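Local coordinates for Non-structural protein 2 (Human rotavirus C, PDB 2GU0) that probably takes part in replication and packaging of the viral genome, forming an octamer that binds single-stranded RNA, hydrolyses nucleoside triphosphates and unwinds RNA helices, at residues T104-R109 and I138-V143; H110-L115 and H174-L179; E3-V8 and P55-R60; V17-I22 and T86-S91. One frame throughout, in Å; residues are numbered along the deposited sequence.

Contact 1 (T104-R109 and I138-V143); sequences TVVQVR and IACNLV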
# COMPACT_ATOMS: atom_id res chain seq x y z
N THR A 104 -27.52 -24.89 27.58
CA THR A 104 -26.22 -25.29 28.09
C THR A 104 -25.22 -24.15 27.96
O THR A 104 -25.01 -23.62 26.88
CB THR A 104 -25.66 -26.46 27.31
OG1 THR A 104 -26.58 -27.55 27.35
CG2 THR A 104 -24.33 -26.87 27.88
N VAL A 105 -24.59 -23.77 29.06
CA VAL A 105 -23.59 -22.72 29.00
C VAL A 105 -22.36 -23.33 28.36
O VAL A 105 -21.89 -24.38 28.77
CB VAL A 105 -23.27 -22.17 30.39
CG1 VAL A 105 -22.00 -21.34 30.33
CG2 VAL A 105 -24.43 -21.30 30.86
N VAL A 106 -21.85 -22.65 27.34
CA VAL A 106 -20.69 -23.11 26.59
C VAL A 106 -19.42 -22.39 27.02
O VAL A 106 -19.48 -21.27 27.54
CB VAL A 106 -20.99 -22.90 25.08
CG1 VAL A 106 -19.74 -22.50 24.34
CG2 VAL A 106 -21.56 -24.16 24.48
N GLN A 107 -18.27 -23.03 26.81
CA GLN A 107 -16.99 -22.44 27.16
C GLN A 107 -16.46 -21.66 25.96
O GLN A 107 -15.56 -22.10 25.25
CB GLN A 107 -15.99 -23.53 27.54
CG GLN A 107 -16.43 -24.41 28.70
CD GLN A 107 -15.26 -25.18 29.34
OE1 GLN A 107 -15.48 -26.20 29.99
NE2 GLN A 107 -14.03 -24.68 29.17
N VAL A 108 -17.02 -20.47 25.76
CA VAL A 108 -16.67 -19.61 24.65
C VAL A 108 -15.19 -19.36 24.35
O VAL A 108 -14.79 -19.39 23.19
CB VAL A 108 -17.34 -18.24 24.81
CG1 VAL A 108 -17.04 -17.37 23.60
CG2 VAL A 108 -18.85 -18.41 24.98
N ARG A 109 -14.39 -19.11 25.38
CA ARG A 109 -12.98 -18.84 25.14
C ARG A 109 -12.23 -20.11 24.81
O ARG A 109 -11.25 -20.09 24.07
CB ARG A 109 -12.36 -18.17 26.36
CG ARG A 109 -13.02 -16.85 26.72
CD ARG A 109 -12.17 -16.09 27.71
NE ARG A 109 -12.97 -15.20 28.54
CZ ARG A 109 -13.93 -15.61 29.37
NH1 ARG A 109 -14.21 -16.91 29.48
NH2 ARG A 109 -14.59 -14.73 30.09
N ILE A 138 -16.53 -31.57 24.37
CA ILE A 138 -16.01 -31.30 25.70
C ILE A 138 -16.15 -29.79 25.97
O ILE A 138 -16.75 -29.38 26.96
CB ILE A 138 -14.52 -31.72 25.86
CG1 ILE A 138 -14.41 -33.24 25.96
CG2 ILE A 138 -13.91 -31.10 27.09
CD1 ILE A 138 -12.99 -33.74 26.04
N ALA A 139 -15.63 -28.97 25.07
CA ALA A 139 -15.69 -27.52 25.22
C ALA A 139 -17.11 -26.99 25.43
O ALA A 139 -17.29 -25.92 26.03
CB ALA A 139 -15.06 -26.87 24.02
N CYS A 140 -18.11 -27.73 24.93
CA CYS A 140 -19.52 -27.34 25.04
C CYS A 140 -20.25 -27.86 26.25
O CYS A 140 -21.42 -27.56 26.44
CB CYS A 140 -20.28 -27.77 23.80
SG CYS A 140 -19.97 -26.72 22.40
N ASN A 141 -19.56 -28.65 27.06
CA ASN A 141 -20.15 -29.23 28.26
C ASN A 141 -21.30 -30.16 27.93
O ASN A 141 -22.26 -30.27 28.69
CB ASN A 141 -20.63 -28.12 29.19
CG ASN A 141 -19.49 -27.29 29.72
OD1 ASN A 141 -18.50 -27.84 30.20
ND2 ASN A 141 -19.61 -25.97 29.63
N LEU A 142 -21.20 -30.83 26.79
CA LEU A 142 -22.22 -31.77 26.37
C LEU A 142 -21.73 -33.21 26.53
O LEU A 142 -22.45 -34.15 26.19
CB LEU A 142 -22.60 -31.52 24.91
CG LEU A 142 -23.31 -30.20 24.58
CD1 LEU A 142 -23.71 -30.20 23.11
CD2 LEU A 142 -24.53 -30.03 25.47
N VAL A 143 -20.51 -33.38 27.04
CA VAL A 143 -19.96 -34.71 27.26
C VAL A 143 -19.06 -34.77 28.50
O VAL A 143 -18.44 -33.78 28.88
CB VAL A 143 -19.16 -35.19 26.03
CG1 VAL A 143 -20.07 -35.21 24.80
CG2 VAL A 143 -17.96 -34.31 25.79
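Gln107 and Asn141 reach past each other at about a right angle, their amide planes turned 36° apart. Their two carbonyl oxygens come near each other, Gln107 OE1 to Asn141 OD1 3.4 Å, but both are acceptors, and the amides do not bond. Asn141 spends its NH2 on the backbone instead: ND2 donates to Val105 O at 2.9 Å along a fairly straight line (163°), with the oxygen lying close to the plane of the Asn141 amide. The backbone N of Gln107 gives a second bond, to Ala139 O at 3.1 Å. That carbonyl also sits against the first part of the Gln107 side chain, with CG at 3.2 Å from Ala139 O.

Next to the two amides the contact turns apolar. Val106 CG2 meets Cys140 SG at 3.7 Å, and Thr104 crosses Leu142 at a slant, its CG2 4.0 Å from Leu142 CD2. With CG2 anti to the backbone N, Thr104 keeps its hydroxyl beside that N, where OG1 is hydrogen-bonded to Ile101 O.

Two helix ends meet here. Asn141, with positive phi, closes helix 129-139 in a Schellman motif, while Gln107 occupies the N-cap of helix 108-119. Gln107, Val108 and Arg109 are predicted to bind ATP; the side chains of Lys185 and Arg224, also predicted to do so, are each about 6 Å from the Gln107 side chain.

Contact 2 (H110-L115 and H174-L179); sequences HLENLL and HKLLPL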
# COMPACT_ATOMS: atom_id res chain seq x y z
N HIS A 110 -12.71 -21.22 25.36
CA HIS A 110 -12.13 -22.52 25.10
C HIS A 110 -12.41 -22.82 23.61
O HIS A 110 -11.51 -23.18 22.86
CB HIS A 110 -12.78 -23.56 26.04
CG HIS A 110 -12.28 -24.97 25.88
ND1 HIS A 110 -12.16 -25.83 26.95
CD2 HIS A 110 -11.99 -25.70 24.78
CE1 HIS A 110 -11.82 -27.03 26.51
NE2 HIS A 110 -11.71 -26.98 25.20
N LEU A 111 -13.65 -22.63 23.18
CA LEU A 111 -14.00 -22.90 21.78
C LEU A 111 -13.22 -22.01 20.85
O LEU A 111 -12.81 -22.44 19.76
CB LEU A 111 -15.49 -22.68 21.54
CG LEU A 111 -16.40 -23.73 22.17
CD1 LEU A 111 -17.84 -23.30 22.04
CD2 LEU A 111 -16.16 -25.06 21.49
N GLU A 112 -13.00 -20.76 21.27
CA GLU A 112 -12.27 -19.83 20.43
C GLU A 112 -10.87 -20.37 20.22
O GLU A 112 -10.29 -20.18 19.16
CB GLU A 112 -12.23 -18.44 21.07
CG GLU A 112 -11.11 -17.56 20.53
CD GLU A 112 -11.56 -16.18 20.07
OE1 GLU A 112 -12.50 -15.63 20.67
OE2 GLU A 112 -10.96 -15.64 19.13
N ASN A 113 -10.32 -21.06 21.21
CA ASN A 113 -8.99 -21.62 21.02
C ASN A 113 -9.06 -22.83 20.10
O ASN A 113 -8.19 -23.00 19.25
CB ASN A 113 -8.34 -21.98 22.35
CG ASN A 113 -7.49 -20.86 22.89
OD1 ASN A 113 -6.94 -20.06 22.13
ND2 ASN A 113 -7.36 -20.80 24.21
N LEU A 114 -10.09 -23.66 20.26
CA LEU A 114 -10.22 -24.82 19.38
C LEU A 114 -10.24 -24.36 17.92
O LEU A 114 -9.66 -25.02 17.06
CB LEU A 114 -11.47 -25.63 19.70
CG LEU A 114 -11.43 -26.49 20.97
CD1 LEU A 114 -12.79 -27.11 21.19
CD2 LEU A 114 -10.39 -27.56 20.86
N LEU A 115 -10.90 -23.23 17.65
CA LEU A 115 -10.96 -22.69 16.29
C LEU A 115 -9.56 -22.50 15.71
O LEU A 115 -9.32 -22.78 14.53
CB LEU A 115 -11.67 -21.34 16.25
CG LEU A 115 -13.18 -21.27 16.36
CD1 LEU A 115 -13.60 -19.80 16.30
CD2 LEU A 115 -13.83 -22.07 15.24
N HIS A 174 -8.14 -12.74 22.01
CA HIS A 174 -9.37 -13.29 21.47
C HIS A 174 -10.29 -12.21 20.92
O HIS A 174 -10.38 -11.12 21.49
CB HIS A 174 -10.10 -14.06 22.55
CG HIS A 174 -9.53 -15.41 22.82
ND1 HIS A 174 -10.11 -16.31 23.68
CD2 HIS A 174 -8.45 -16.03 22.30
CE1 HIS A 174 -9.42 -17.43 23.67
NE2 HIS A 174 -8.40 -17.29 22.84
N LYS A 175 -10.99 -12.51 19.83
CA LYS A 175 -11.92 -11.53 19.28
C LYS A 175 -13.32 -11.63 19.93
O LYS A 175 -14.06 -10.65 19.96
CB LYS A 175 -12.02 -11.67 17.75
CG LYS A 175 -10.97 -10.86 16.98
CD LYS A 175 -11.34 -10.67 15.48
CE LYS A 175 -12.40 -9.57 15.21
NZ LYS A 175 -12.80 -9.48 13.76
N LEU A 176 -13.66 -12.79 20.47
CA LEU A 176 -14.97 -12.98 21.10
C LEU A 176 -15.09 -12.37 22.49
O LEU A 176 -15.84 -11.42 22.68
CB LEU A 176 -15.33 -14.47 21.14
CG LEU A 176 -15.69 -15.11 19.80
CD1 LEU A 176 -16.12 -16.56 20.00
CD2 LEU A 176 -16.81 -14.32 19.14
N LEU A 177 -14.36 -12.91 23.46
CA LEU A 177 -14.41 -12.39 24.82
C LEU A 177 -13.01 -12.21 25.37
O LEU A 177 -12.53 -13.03 26.15
CB LEU A 177 -15.18 -13.35 25.72
CG LEU A 177 -16.60 -13.69 25.26
CD1 LEU A 177 -17.16 -14.81 26.13
CD2 LEU A 177 -17.49 -12.46 25.33
N PRO A 178 -12.33 -11.12 24.96
CA PRO A 178 -10.96 -10.78 25.38
C PRO A 178 -10.78 -10.87 26.89
O PRO A 178 -11.68 -10.51 27.64
CB PRO A 178 -10.80 -9.36 24.86
CG PRO A 178 -11.62 -9.37 23.63
CD PRO A 178 -12.87 -10.07 24.08
N LEU A 179 -9.62 -11.33 27.32
CA LEU A 179 -9.34 -11.47 28.75
C LEU A 179 -7.83 -11.44 29.02
O LEU A 179 -7.02 -11.87 28.19
CB LEU A 179 -9.93 -12.77 29.28
CG LEU A 179 -10.03 -12.88 30.79
CD1 LEU A 179 -11.00 -11.83 31.27
CD2 LEU A 179 -10.50 -14.27 31.20
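Glu112, on helix 108-119, drives its carboxylate into a loop at His174-Leu176, where it grips two successive backbone N-H groups. The loop connects strands 164-170 and 182-188 of the five-stranded antiparallel sheet in the HIT-related C-terminal part, so the contact ties that sheet to a helix of the N-terminal part.

Each carboxylate oxygen takes one N-H. Leu176 N donates at 3.1 Å to Glu112 OE1, which accepts through its syn lone pair; Lys175 N donates to Glu112 OE2 at 3.2 Å, again on the syn side but 32° out of the carboxylate plane. OE2 has another partner in Gln75 NE2. Since both oxygens are held, rotation of the buried carboxylate is restricted, and the N-H groups would favour its charged form.

The way there runs over His174. Glu112 CG sits almost exactly above the ring centre, 3.4 Å from the centroid in a CH-pi contact, and the chain bends at chi2 (129°), bringing the carboxylate alongside the imidazole, the two planes 9° apart. The Leu176 side chain lies beside Glu112 OE1 and packs on Leu79.

At the edge of the imidazole stands Asn113, its amide steeply turned to the ring and its ND2 bonded to Glu153 OE1, while His174 NE2 makes a weak bond to Asn113 OD1 at 3.2 Å.

Contact 3 (E3-V8 and P55-R60); sequences ELACFV and PEFRNR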
# COMPACT_ATOMS: atom_id res chain seq x y z
N GLU A 3 -25.13 -19.28 26.34
CA GLU A 3 -25.86 -20.53 26.17
C GLU A 3 -25.72 -21.00 24.72
O GLU A 3 -25.61 -20.18 23.82
CB GLU A 3 -27.34 -20.32 26.52
CG GLU A 3 -27.63 -20.02 28.00
CD GLU A 3 -27.27 -18.59 28.42
OE1 GLU A 3 -27.54 -18.24 29.59
OE2 GLU A 3 -26.73 -17.82 27.58
N LEU A 4 -25.72 -22.31 24.50
CA LEU A 4 -25.55 -22.84 23.15
C LEU A 4 -26.48 -22.15 22.17
O LEU A 4 -26.15 -22.03 20.99
CB LEU A 4 -25.81 -24.35 23.12
CG LEU A 4 -25.63 -25.11 21.79
CD1 LEU A 4 -24.26 -24.83 21.20
CD2 LEU A 4 -25.81 -26.60 22.02
N ALA A 5 -27.63 -21.69 22.67
CA ALA A 5 -28.63 -21.00 21.86
C ALA A 5 -28.20 -19.61 21.37
O ALA A 5 -28.96 -18.94 20.67
CB ALA A 5 -29.94 -20.87 22.64
N CYS A 6 -27.01 -19.17 21.74
CA CYS A 6 -26.54 -17.88 21.27
C CYS A 6 -25.78 -18.11 19.99
O CYS A 6 -25.36 -17.17 19.33
CB CYS A 6 -25.60 -17.24 22.28
SG CYS A 6 -26.34 -16.81 23.84
N PHE A 7 -25.60 -19.38 19.62
CA PHE A 7 -24.86 -19.72 18.42
C PHE A 7 -25.56 -20.59 17.39
O PHE A 7 -25.19 -20.56 16.21
CB PHE A 7 -23.55 -20.40 18.80
CG PHE A 7 -22.75 -19.66 19.81
CD1 PHE A 7 -22.92 -19.90 21.16
CD2 PHE A 7 -21.83 -18.70 19.40
CE1 PHE A 7 -22.17 -19.22 22.10
CE2 PHE A 7 -21.08 -18.01 20.34
CZ PHE A 7 -21.25 -18.27 21.69
N VAL A 8 -26.54 -21.37 17.82
CA VAL A 8 -27.24 -22.27 16.90
C VAL A 8 -28.72 -22.45 17.17
O VAL A 8 -29.17 -22.47 18.32
CB VAL A 8 -26.60 -23.66 16.94
CG1 VAL A 8 -25.15 -23.59 16.58
CG2 VAL A 8 -26.75 -24.24 18.34
N PRO A 55 -34.53 -13.73 22.95
CA PRO A 55 -34.23 -12.42 23.55
C PRO A 55 -33.85 -12.52 25.02
O PRO A 55 -33.25 -11.61 25.60
CB PRO A 55 -35.51 -11.64 23.32
CG PRO A 55 -36.00 -12.19 22.02
CD PRO A 55 -35.80 -13.69 22.22
N GLU A 56 -34.20 -13.65 25.62
CA GLU A 56 -33.90 -13.95 27.01
C GLU A 56 -32.39 -13.99 27.26
O GLU A 56 -31.95 -14.14 28.39
CB GLU A 56 -34.49 -15.31 27.35
CG GLU A 56 -34.32 -15.76 28.79
CD GLU A 56 -34.40 -17.26 28.93
OE1 GLU A 56 -35.17 -17.89 28.17
OE2 GLU A 56 -33.69 -17.81 29.80
N PHE A 57 -31.59 -13.89 26.19
CA PHE A 57 -30.14 -13.97 26.34
C PHE A 57 -29.36 -12.75 25.84
O PHE A 57 -28.13 -12.77 25.87
CB PHE A 57 -29.61 -15.22 25.65
CG PHE A 57 -30.17 -16.50 26.19
CD1 PHE A 57 -30.46 -17.57 25.34
CD2 PHE A 57 -30.41 -16.66 27.56
CE1 PHE A 57 -30.98 -18.76 25.84
CE2 PHE A 57 -30.94 -17.85 28.07
CZ PHE A 57 -31.22 -18.90 27.21
N ARG A 58 -30.05 -11.71 25.40
CA ARG A 58 -29.37 -10.51 24.90
C ARG A 58 -28.26 -10.02 25.83
O ARG A 58 -27.32 -9.37 25.39
CB ARG A 58 -30.37 -9.37 24.65
CG ARG A 58 -30.98 -8.77 25.89
CD ARG A 58 -31.58 -7.42 25.57
NE ARG A 58 -32.76 -7.53 24.73
CZ ARG A 58 -33.00 -6.77 23.66
NH1 ARG A 58 -32.12 -5.84 23.30
NH2 ARG A 58 -34.13 -6.93 22.96
N ASN A 59 -28.37 -10.33 27.12
CA ASN A 59 -27.34 -9.95 28.09
C ASN A 59 -25.97 -10.39 27.58
O ASN A 59 -25.02 -9.62 27.59
CB ASN A 59 -27.58 -10.65 29.43
CG ASN A 59 -28.51 -9.86 30.34
OD1 ASN A 59 -28.80 -10.29 31.47
ND2 ASN A 59 -28.97 -8.70 29.87
N ARG A 60 -25.92 -11.63 27.13
CA ARG A 60 -24.72 -12.27 26.60
C ARG A 60 -23.95 -11.57 25.46
O ARG A 60 -22.76 -11.84 25.27
CB ARG A 60 -25.10 -13.68 26.14
CG ARG A 60 -25.77 -14.54 27.19
CD ARG A 60 -24.77 -14.89 28.26
NE ARG A 60 -25.29 -15.87 29.21
CZ ARG A 60 -24.55 -16.43 30.16
NH1 ARG A 60 -23.26 -16.11 30.29
NH2 ARG A 60 -25.08 -17.32 30.98
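The carboxylate of Glu3 lies flat over the face of Phe57, only 10° from parallel to the ring, while it pairs with Arg60. Its CD sits 3.7 Å above the ring plane, displaced toward the rim, and the aliphatic part follows: Glu3 CG makes a CH-pi contact with the same face, 4.0 Å from the Phe57 ring centroid. A bend at chi2 (75°) folds the chain back over the ring. CB of the neighbouring Glu56 rests against the opposite face of Phe57.

The salt bridge uses both carboxylate oxygens. Glu3 OE2 approaches Arg60 NE at 2.9 Å, and Arg60 NH2 donates to Glu3 OE1 at 3.0 Å. This is not the flat side-on pairing of carboxylate and guanidinium, for the two planes stand 75° apart and NH2 reaches OE1 from above the carboxylate plane.

Ala5 CB touches the ring edge, 4.0 Å from Phe57 CE1. Cys6 SG fills the corner between the two side chains of the other segment, 4.1 Å from Phe57 CB and equally far from Arg60 CB, and meets the aromatic ring obliquely. The short 3-10 turn 4-6 thus settles onto the 3-10 segment 55-60 next to the N-terminus.

A negative group over an aromatic face is electrostatically awkward, particularly in a buried contact; the charge of Arg60 probably offsets this and favours an ionised Glu3.

Contact 4 (V17-I22 and T86-S91); sequences VVWYPI and TLNMVS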
# COMPACT_ATOMS: atom_id res chain seq x y z
N VAL A 17 -31.68 -34.48 14.72
CA VAL A 17 -31.79 -33.04 14.90
C VAL A 17 -30.86 -32.31 13.93
O VAL A 17 -29.70 -32.72 13.73
CB VAL A 17 -31.41 -32.63 16.32
CG1 VAL A 17 -31.48 -31.11 16.46
CG2 VAL A 17 -32.33 -33.31 17.31
N VAL A 18 -31.36 -31.25 13.31
CA VAL A 18 -30.56 -30.48 12.38
C VAL A 18 -30.28 -29.12 13.00
O VAL A 18 -31.20 -28.42 13.42
CB VAL A 18 -31.28 -30.28 11.05
CG1 VAL A 18 -30.36 -29.59 10.06
CG2 VAL A 18 -31.76 -31.63 10.52
N TRP A 19 -29.01 -28.75 13.07
CA TRP A 19 -28.63 -27.47 13.65
C TRP A 19 -28.28 -26.44 12.60
O TRP A 19 -27.78 -26.79 11.53
CB TRP A 19 -27.45 -27.65 14.59
CG TRP A 19 -27.69 -28.68 15.64
CD1 TRP A 19 -27.49 -30.03 15.54
CD2 TRP A 19 -28.22 -28.45 16.95
NE1 TRP A 19 -27.86 -30.65 16.70
CE2 TRP A 19 -28.31 -29.71 17.58
CE3 TRP A 19 -28.62 -27.31 17.64
CZ2 TRP A 19 -28.78 -29.85 18.87
CZ3 TRP A 19 -29.09 -27.44 18.92
CH2 TRP A 19 -29.17 -28.71 19.53
N TYR A 20 -28.55 -25.18 12.90
CA TYR A 20 -28.23 -24.09 11.98
C TYR A 20 -27.44 -22.96 12.64
O TYR A 20 -27.61 -22.67 13.83
CB TYR A 20 -29.50 -23.51 11.38
CG TYR A 20 -30.39 -24.54 10.73
CD1 TYR A 20 -31.37 -25.21 11.46
CD2 TYR A 20 -30.22 -24.87 9.38
CE1 TYR A 20 -32.16 -26.19 10.87
CE2 TYR A 20 -31.01 -25.86 8.79
CZ TYR A 20 -31.97 -26.51 9.54
OH TYR A 20 -32.73 -27.50 8.96
N PRO A 21 -26.56 -22.32 11.87
CA PRO A 21 -25.71 -21.20 12.31
C PRO A 21 -26.57 -19.96 12.53
O PRO A 21 -27.57 -19.76 11.85
CB PRO A 21 -24.77 -21.00 11.13
CG PRO A 21 -24.73 -22.30 10.46
CD PRO A 21 -26.16 -22.76 10.52
N ILE A 22 -26.19 -19.12 13.49
CA ILE A 22 -26.92 -17.88 13.72
C ILE A 22 -25.99 -16.74 13.24
O ILE A 22 -24.83 -16.70 13.63
CB ILE A 22 -27.25 -17.68 15.20
CG1 ILE A 22 -28.35 -18.65 15.61
CG2 ILE A 22 -27.72 -16.28 15.44
CD1 ILE A 22 -28.76 -18.52 17.06
N THR A 86 -20.49 -29.42 13.90
CA THR A 86 -20.24 -30.40 14.94
C THR A 86 -21.54 -31.06 15.36
O THR A 86 -21.75 -32.24 15.11
CB THR A 86 -19.56 -29.76 16.15
OG1 THR A 86 -18.28 -29.25 15.74
CG2 THR A 86 -19.35 -30.79 17.25
N LEU A 87 -22.43 -30.30 15.98
CA LEU A 87 -23.69 -30.85 16.42
C LEU A 87 -24.37 -31.75 15.37
O LEU A 87 -24.96 -32.78 15.71
CB LEU A 87 -24.63 -29.71 16.83
CG LEU A 87 -24.20 -29.00 18.11
CD1 LEU A 87 -25.15 -27.86 18.39
CD2 LEU A 87 -24.17 -29.99 19.27
N ASN A 88 -24.29 -31.37 14.10
CA ASN A 88 -24.93 -32.17 13.08
C ASN A 88 -24.32 -33.56 13.00
O ASN A 88 -25.03 -34.54 12.79
CB ASN A 88 -24.86 -31.48 11.71
CG ASN A 88 -25.77 -30.27 11.62
OD1 ASN A 88 -26.86 -30.26 12.19
ND2 ASN A 88 -25.34 -29.25 10.89
N MET A 89 -23.01 -33.65 13.20
CA MET A 89 -22.37 -34.95 13.15
C MET A 89 -22.85 -35.85 14.27
O MET A 89 -23.17 -37.01 14.05
CB MET A 89 -20.87 -34.81 13.21
CG MET A 89 -20.28 -34.45 11.87
SD MET A 89 -18.62 -35.06 11.78
CE MET A 89 -18.91 -36.86 11.73
N VAL A 90 -22.89 -35.32 15.49
CA VAL A 90 -23.35 -36.10 16.62
C VAL A 90 -24.66 -36.80 16.25
O VAL A 90 -25.02 -37.83 16.83
CB VAL A 90 -23.56 -35.21 17.85
CG1 VAL A 90 -24.18 -36.01 18.98
CG2 VAL A 90 -22.24 -34.64 18.29
N SER A 91 -25.37 -36.24 15.27
CA SER A 91 -26.63 -36.81 14.80
C SER A 91 -27.55 -37.28 15.90
O SER A 91 -28.07 -38.39 15.84
CB SER A 91 -26.36 -37.96 13.85
OG SER A 91 -25.82 -37.48 12.64
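Strand 18-21 lies along the last turns of helix 74-90, and the indole of Trp19 meets the helix through Leu87 and Asn88. The two short axes run antiparallel (176°), 7.4 Å apart at their closest. Leu87 lies over one face of the indole: CD1 is centred above it, closest to Trp19 CD2 at 3.4 Å, and CB stands over the five-membered ring in a CH-pi contact whose exact spacing is doubtful in this model. Val17 CG1 comes over the opposite face toward the rim, 3.5 Å above the plane, so the ring is sandwiched between Val17, just before the strand, and a helix residue. Its edge is also occupied, with Asn88 OD1 in the ring plane 3.4 Å from Trp19 CD1.

The strand pairs with 8-11 in a two-stranded antiparallel hairpin, where Val18 and Tyr20 make backbone hydrogen bonds with Ser11 and Ser9. The N-H of Trp19, between them, serves the helix instead: Trp19 N donates to Asn88 OD1 at 2.8 Å, nearly straight (171°) and in the carbonyl plane of the amide. A helix side chain thus satisfies this strand N-H. With CG anti to its own carbonyl carbon, Asn88 directs the amide oxygen off the helix to this N-H. The Trp19 side chain also rests on Val8 of the partner strand and on Met92 beyond the helix.

In the fold
Along the chain the contacts form two interleaved pairs: the segments of contacts 3 and 4 alternate, then those of contacts 1 and 2. Contacts 3 and 4, with centres about 16 Å apart, meet where Phe7 O probably accepts a hydrogen bond from Ile22 N. Contacts 1 and 2, about 13 Å apart between centres, share helix 108-119. Contact 1 reaches contact 3 through a probable bond from Leu4 N to Thr104 O, and contact 4 by packing of Leu142 on Leu87. Contacts 1, 3 and 4 belong to the N-terminal part of the protein. Helix 108-119, which begins at the predicted ATP-binding residues, continues into contact 2, which joins the C-terminal, HIT-related part.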